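Local atomic coordinates of AbiEi antitoxin C-terminal domain-containing protein (Mycobacterium tuberculosis, PDB entry 1ZEL), a protein that is of unknown cellular role but probably binds DNA through a winged-helix domain and carries an AbiEi antitoxin-type C-terminal domain. Residues A[259-264]-A[280-285]; A[202-207]-A[290-295]. All blocks are in the same frame, centred on the assembly; numbering follows the deposited sequence. Where two conformers were deposited one is given.

Both contacts lie on the same side of the chain's centre, about 19 Å apart, centre to centre. Contact 1 is nested inside the chain loop that contact 2 closes: 202-207 comes first, then 259-264 and 280-285, and finally 290-295. Strand 283-285 runs almost directly into helix 288-296, and D285 O lies 3.7 Å from P290 CG, so the two contacts touch by packing at this junction. Contact 1 is a local strand pairing that builds the parallel half of a small three-stranded sheet beside helix 228-240, whereas contact 2 alone brings the C-terminal helix 288-296 back to the turn after helix 200-203.

Contact 1: A[259-264]-A[280-285]; sequences MPVTRF and EYQLVD
T262 to F264 pair with L283 to D285 as parallel strands, forming the edge of a small mixed sheet near the C-terminus. The strand axes approach to 4.7 Å at an angle of 24°. Three backbone hydrogen bonds fix the register: T262 N to Q282 O at 2.9 Å, V284 N to T262 O at 2.8 Å and F264 N to V284 O at 2.8 Å. T262 and V284 thus each use both N and O across the pair, the staggered pattern of parallel strands, and the V284 N-H points almost straight at T262 O (168°).

T262 and L283 run alongside each other out of the same face, with T262 CG2 4.0 Å from L283 CD1. F264 CB meets the other methyl, L283 CD2, at the same separation. Just before the strand, V261 CG1 packs on V284 CG2 at 3.9 Å, next to W277 of the adjoining strand; V284 is on the same face as R263. Further ahead M259 reaches across: its chain bends at chi3 (71°), bringing CE to 3.5 Å from Q282 CG, while the amide NE2 of Q282 bonds back to P279 O.

Helix 228-240 backs the T262 side: Q232 NE2 bonds to the carbonyls of P260 and Y281, and Y236 OH to D285 OD2. D285 OD1 also receives the backbone N-H groups of L287 and V288, linking the strand end to the start of helix 288-296. Q282 and L283 share A278 as their partner on strand 276-278, a G1 beta bulge where the antiparallel hairpin leads into the central strand of a three-stranded mixed sheet of order 1-3-2.

Contact 2: A[202-207]-A[290-295]; sequences DLVPHL and PLLRVI
V204 projects a methyl group into the side of the C-terminal helix, where L291, L292 and I295 meet it. Its CG2 lies 3.8 Å from I295 CD1, and 3.9 Å from both L291 CB and L292 CD2. The torsion explains this focus: with CG1 turned opposite the carbonyl carbon (chi1 -69°), CG2 falls between the backbone N and that carbon, facing the helix, and CG2 rather than CG1 makes the close approaches. L291, L292 and I295 occupy positions i, i+1 and i+4, so they form a patch on one flank of the helix, with the L291 and I295 backbones one turn apart and joined by the hydrogen bond from I295 N to L291 O.

A second set of apolar contacts involves P205. Its ring carbon CG is 4.1 Å from I295 CD1, and the two side chains cross at about a right angle. The same CD1 therefore touches both V204 and P205, and L292 CD2 likewise spans from V204 to the backbone nitrogen of P205, 4.1 Å away.

The two backbones share no hydrogen bond; the local ones shape each segment. H206 N donates to L203 O at 2.8 Å, closing the turn that carries V204 and P205, and H206 then takes the N-cap position of helix 207-212. Polar side chains are tied to other parts of the chain: D202 OD1 to R118 N, H206 NE2 to D117 OD1, and R293 to E274 in a salt bridge.

With only 217 Å² buried, this surface contact rests on van der Waals and hydrophobic packing centred on the buried V204, with no directional bond between the segments to fix the helix's position.

Contact 1: A[259-264]-A[280-285]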
loop_
_atom_site.group_PDB
_atom_site.type_symbol
_atom_site.label_atom_id
_atom_site.label_comp_id
_atom_site.label_asym_id
_atom_site.label_seq_id
_atom_site.Cartn_x
_atom_site.Cartn_y
_atom_site.Cartn_z
ATOM N N MET A 259 29.006 15.361 -3.634
ATOM C CA MET A 259 27.876 14.785 -4.306
ATOM C C MET A 259 28.357 13.987 -5.502
ATOM O O MET A 259 28.545 14.543 -6.577
ATOM C CB MET A 259 26.963 15.925 -4.748
ATOM C CG MET A 259 25.550 15.548 -4.959
ATOM S SD MET A 259 24.461 16.945 -4.673
ATOM C CE MET A 259 24.822 17.953 -6.090
ATOM N N PRO A 260 28.585 12.674 -5.316
ATOM C CA PRO A 260 28.875 11.779 -6.451
ATOM C C PRO A 260 27.771 11.857 -7.501
ATOM O O PRO A 260 26.646 12.232 -7.170
ATOM C CB PRO A 260 28.884 10.390 -5.792
ATOM C CG PRO A 260 29.345 10.686 -4.372
ATOM C CD PRO A 260 28.605 11.949 -4.034
ATOM N N VAL A 261 28.069 11.503 -8.750
ATOM C CA VAL A 261 27.007 11.494 -9.771
ATOM C C VAL A 261 26.086 10.310 -9.477
ATOM O O VAL A 261 26.563 9.230 -9.140
ATOM C CB VAL A 261 27.546 11.434 -11.228
ATOM C CG1 VAL A 261 26.389 11.288 -12.230
ATOM C CG2 VAL A 261 28.359 12.685 -11.551
ATOM N N THR A 262 24.775 10.516 -9.565
ATOM C CA THR A 262 23.847 9.415 -9.339
ATOM C C THR A 262 22.996 9.156 -10.567
ATOM O O THR A 262 22.769 10.072 -11.364
ATOM C CB THR A 262 22.926 9.683 -8.107
ATOM O OG1 THR A 262 22.341 8.445 -7.683
ATOM C CG2 THR A 262 21.818 10.670 -8.475
ATOM N N ARG A 263 22.557 7.906 -10.737
ATOM C CA ARG A 263 21.636 7.561 -11.817
ATOM C C ARG A 263 20.224 7.459 -11.267
ATOM O O ARG A 263 20.018 6.979 -10.155
ATOM C CB ARG A 263 22.037 6.239 -12.478
ATOM C CG ARG A 263 23.230 6.323 -13.414
ATOM C CD ARG A 263 23.541 4.941 -14.015
ATOM N NE ARG A 263 24.719 4.937 -14.885
ATOM C CZ ARG A 263 25.878 4.338 -14.598
ATOM N NH1 ARG A 263 26.043 3.681 -13.453
ATOM N NH2 ARG A 263 26.879 4.382 -15.471
ATOM N N PHE A 264 19.261 7.927 -12.048
ATOM C CA PHE A 264 17.861 7.787 -11.727
ATOM C C PHE A 264 17.401 6.703 -12.660
ATOM O O PHE A 264 17.226 6.943 -13.841
ATOM C CB PHE A 264 17.071 9.084 -11.979
ATOM C CG PHE A 264 15.819 9.192 -11.135
ATOM C CD1 PHE A 264 15.432 10.396 -10.588
ATOM C CD2 PHE A 264 15.045 8.061 -10.864
ATOM C CE1 PHE A 264 14.285 10.481 -9.783
ATOM C CE2 PHE A 264 13.908 8.140 -10.062
ATOM C CZ PHE A 264 13.540 9.348 -9.515
ATOM N N GLU A 280 22.565 20.264 -11.952
ATOM C CA GLU A 280 22.058 20.890 -10.736
ATOM C C GLU A 280 21.927 19.861 -9.602
ATOM O O GLU A 280 22.039 20.192 -8.433
ATOM C CB GLU A 280 20.700 21.547 -11.029
ATOM C CG GLU A 280 20.694 22.547 -12.218
ATOM C CD GLU A 280 20.593 21.897 -13.613
ATOM O OE1 GLU A 280 20.334 20.677 -13.714
ATOM O OE2 GLU A 280 20.769 22.621 -14.627
ATOM N N TYR A 281 21.687 18.598 -9.974
ATOM C CA TYR A 281 21.456 17.526 -8.994
ATOM C C TYR A 281 22.488 16.420 -9.102
ATOM O O TYR A 281 22.365 15.373 -8.444
ATOM C CB TYR A 281 20.030 16.966 -9.137
ATOM C CG TYR A 281 19.025 18.076 -9.222
ATOM C CD1 TYR A 281 18.534 18.507 -10.457
ATOM C CD2 TYR A 281 18.639 18.773 -8.083
ATOM C CE1 TYR A 281 17.631 19.577 -10.531
ATOM C CE2 TYR A 281 17.747 19.839 -8.155
ATOM C CZ TYR A 281 17.255 20.239 -9.388
ATOM O OH TYR A 281 16.358 21.291 -9.459
ATOM N N GLN A 282 23.521 16.675 -9.914
ATOM C CA GLN A 282 24.523 15.691 -10.298
ATOM C C GLN A 282 23.864 14.365 -10.615
ATOM O O GLN A 282 24.182 13.336 -10.028
ATOM C CB GLN A 282 25.621 15.566 -9.214
ATOM C CG GLN A 282 26.465 16.877 -9.043
ATOM C CD GLN A 282 27.360 17.135 -10.239
ATOM O OE1 GLN A 282 28.269 16.359 -10.506
ATOM N NE2 GLN A 282 27.090 18.206 -10.984
ATOM N N LEU A 283 22.926 14.414 -11.556
ATOM C CA LEU A 283 22.058 13.292 -11.801
ATOM C C LEU A 283 21.961 12.986 -13.278
ATOM O O LEU A 283 21.749 13.885 -14.104
ATOM C CB LEU A 283 20.664 13.618 -11.226
ATOM C CG LEU A 283 19.592 12.554 -11.230
ATOM C CD1 LEU A 283 18.756 12.744 -10.013
ATOM C CD2 LEU A 283 18.752 12.674 -12.464
ATOM N N VAL A 284 22.115 11.705 -13.595
ATOM C CA VAL A 284 21.840 11.181 -14.929
ATOM C C VAL A 284 20.449 10.518 -14.853
ATOM O O VAL A 284 20.253 9.543 -14.128
ATOM C CB VAL A 284 22.912 10.163 -15.368
ATOM C CG1 VAL A 284 22.528 9.527 -16.698
ATOM C CG2 VAL A 284 24.286 10.874 -15.498
ATOM N N ASP A 285 19.492 11.083 -15.575
ATOM C CA ASP A 285 18.129 10.588 -15.561
ATOM C C ASP A 285 17.910 9.588 -16.696
ATOM O O ASP A 285 17.865 9.968 -17.857
ATOM C CB ASP A 285 17.135 11.762 -15.661
ATOM C CG ASP A 285 15.669 11.310 -15.647
ATOM O OD1 ASP A 285 15.387 10.184 -15.199
ATOM O OD2 ASP A 285 14.793 12.089 -16.095
#

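Contact 2: A[202-207]-A[290-295]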
loop_
_atom_site.group_PDB
_atom_site.type_symbol
_atom_site.label_atom_id
_atom_site.label_comp_id
_atom_site.label_asym_id
_atom_site.label_seq_id
_atom_site.Cartn_x
_atom_site.Cartn_y
_atom_site.Cartn_z
ATOM N N ASP A 202 3.021 5.285 -15.460
ATOM C CA ASP A 202 1.708 5.712 -14.988
ATOM C C ASP A 202 1.830 6.941 -14.065
ATOM O O ASP A 202 0.911 7.759 -13.964
ATOM C CB ASP A 202 1.078 4.544 -14.227
ATOM C CG ASP A 202 -0.404 4.401 -14.473
ATOM O OD1 ASP A 202 -1.143 4.389 -13.485
ATOM O OD2 ASP A 202 -0.832 4.264 -15.639
ATOM N N LEU A 203 2.958 7.051 -13.376
ATOM C CA LEU A 203 3.149 8.142 -12.417
ATOM C C LEU A 203 3.687 9.410 -13.087
ATOM O O LEU A 203 3.222 10.507 -12.797
ATOM C CB LEU A 203 4.108 7.717 -11.300
ATOM C CG LEU A 203 4.548 8.819 -10.318
ATOM C CD1 LEU A 203 3.375 9.252 -9.421
ATOM C CD2 LEU A 203 5.697 8.336 -9.490
ATOM N N VAL A 204 4.669 9.249 -13.973
ATOM C CA VAL A 204 5.478 10.395 -14.416
ATOM C C VAL A 204 4.695 11.540 -15.062
ATOM O O VAL A 204 5.136 12.677 -14.953
ATOM C CB VAL A 204 6.740 10.022 -15.251
ATOM C CG1 VAL A 204 7.766 9.323 -14.365
ATOM C CG2 VAL A 204 6.395 9.152 -16.478
ATOM N N PRO A 205 3.552 11.263 -15.731
ATOM C CA PRO A 205 2.763 12.396 -16.247
ATOM C C PRO A 205 2.152 13.266 -15.155
ATOM O O PRO A 205 1.736 14.392 -15.433
ATOM C CB PRO A 205 1.636 11.704 -17.025
ATOM C CG PRO A 205 2.220 10.373 -17.393
ATOM C CD PRO A 205 2.927 9.984 -16.125
ATOM N N HIS A 206 2.100 12.750 -13.927
ATOM C CA HIS A 206 1.437 13.430 -12.800
ATOM C C HIS A 206 2.392 13.905 -11.709
ATOM O O HIS A 206 1.968 14.134 -10.590
ATOM C CB HIS A 206 0.354 12.520 -12.187
ATOM C CG HIS A 206 -0.534 11.893 -13.219
ATOM N ND1 HIS A 206 -1.166 12.631 -14.196
ATOM C CD2 HIS A 206 -0.857 10.602 -13.454
ATOM C CE1 HIS A 206 -1.848 11.820 -14.984
ATOM N NE2 HIS A 206 -1.686 10.583 -14.548
ATOM N N LEU A 207 3.678 14.047 -12.027
ATOM C CA LEU A 207 4.636 14.592 -11.066
ATOM C C LEU A 207 4.281 15.997 -10.626
ATOM O O LEU A 207 4.513 16.343 -9.479
ATOM C CB LEU A 207 6.074 14.577 -11.624
ATOM C CG LEU A 207 6.707 13.200 -11.789
ATOM C CD1 LEU A 207 8.103 13.372 -12.323
ATOM C CD2 LEU A 207 6.742 12.472 -10.412
ATOM N N PRO A 290 13.167 9.986 -20.045
ATOM C CA PRO A 290 13.024 8.895 -21.026
ATOM C C PRO A 290 11.637 8.218 -21.107
ATOM O O PRO A 290 11.193 7.879 -22.216
ATOM C CB PRO A 290 14.076 7.881 -20.563
ATOM C CG PRO A 290 15.086 8.714 -19.878
ATOM C CD PRO A 290 14.317 9.753 -19.152
ATOM N N LEU A 291 10.966 8.000 -19.968
ATOM C CA LEU A 291 9.572 7.540 -19.987
ATOM C C LEU A 291 8.629 8.569 -20.584
ATOM O O LEU A 291 7.751 8.204 -21.360
ATOM C CB LEU A 291 9.045 7.171 -18.598
ATOM C CG LEU A 291 9.514 5.834 -18.040
ATOM C CD1 LEU A 291 8.962 5.650 -16.654
ATOM C CD2 LEU A 291 9.131 4.650 -18.941
ATOM N N LEU A 292 8.778 9.834 -20.186
ATOM C CA LEU A 292 7.950 10.910 -20.741
ATOM C C LEU A 292 8.103 11.002 -22.258
ATOM O O LEU A 292 7.148 11.310 -22.982
ATOM C CB LEU A 292 8.313 12.242 -20.100
ATOM C CG LEU A 292 7.844 12.370 -18.658
ATOM C CD1 LEU A 292 8.381 13.635 -18.089
ATOM C CD2 LEU A 292 6.306 12.363 -18.624
ATOM N N ARG A 293 9.315 10.712 -22.732
ATOM C CA ARG A 293 9.594 10.680 -24.172
ATOM C C ARG A 293 8.920 9.528 -24.916
ATOM O O ARG A 293 8.465 9.713 -26.035
ATOM C CB ARG A 293 11.101 10.698 -24.428
ATOM C CG ARG A 293 11.610 12.102 -24.452
ATOM C CD ARG A 293 13.103 12.234 -24.371
ATOM N NE ARG A 293 13.429 13.610 -24.004
ATOM C CZ ARG A 293 14.653 14.084 -23.801
ATOM N NH1 ARG A 293 15.706 13.287 -23.912
ATOM N NH2 ARG A 293 14.811 15.364 -23.469
ATOM N N VAL A 294 8.858 8.350 -24.296
ATOM C CA VAL A 294 8.171 7.206 -24.893
ATOM C C VAL A 294 6.660 7.476 -24.923
ATOM O O VAL A 294 5.992 7.209 -25.932
ATOM C CB VAL A 294 8.481 5.875 -24.148
ATOM C CG1 VAL A 294 7.747 4.701 -24.802
ATOM C CG2 VAL A 294 9.989 5.601 -24.110
ATOM N N ILE A 295 6.147 8.030 -23.819
ATOM C CA ILE A 295 4.723 8.352 -23.657
ATOM C C ILE A 295 4.202 9.367 -24.686
ATOM O O ILE A 295 3.077 9.229 -25.169
ATOM C CB ILE A 295 4.410 8.839 -22.209
ATOM C CG1 ILE A 295 4.729 7.738 -21.197
ATOM C CG2 ILE A 295 2.937 9.265 -22.054
ATOM C CD1 ILE A 295 4.844 8.244 -19.791
#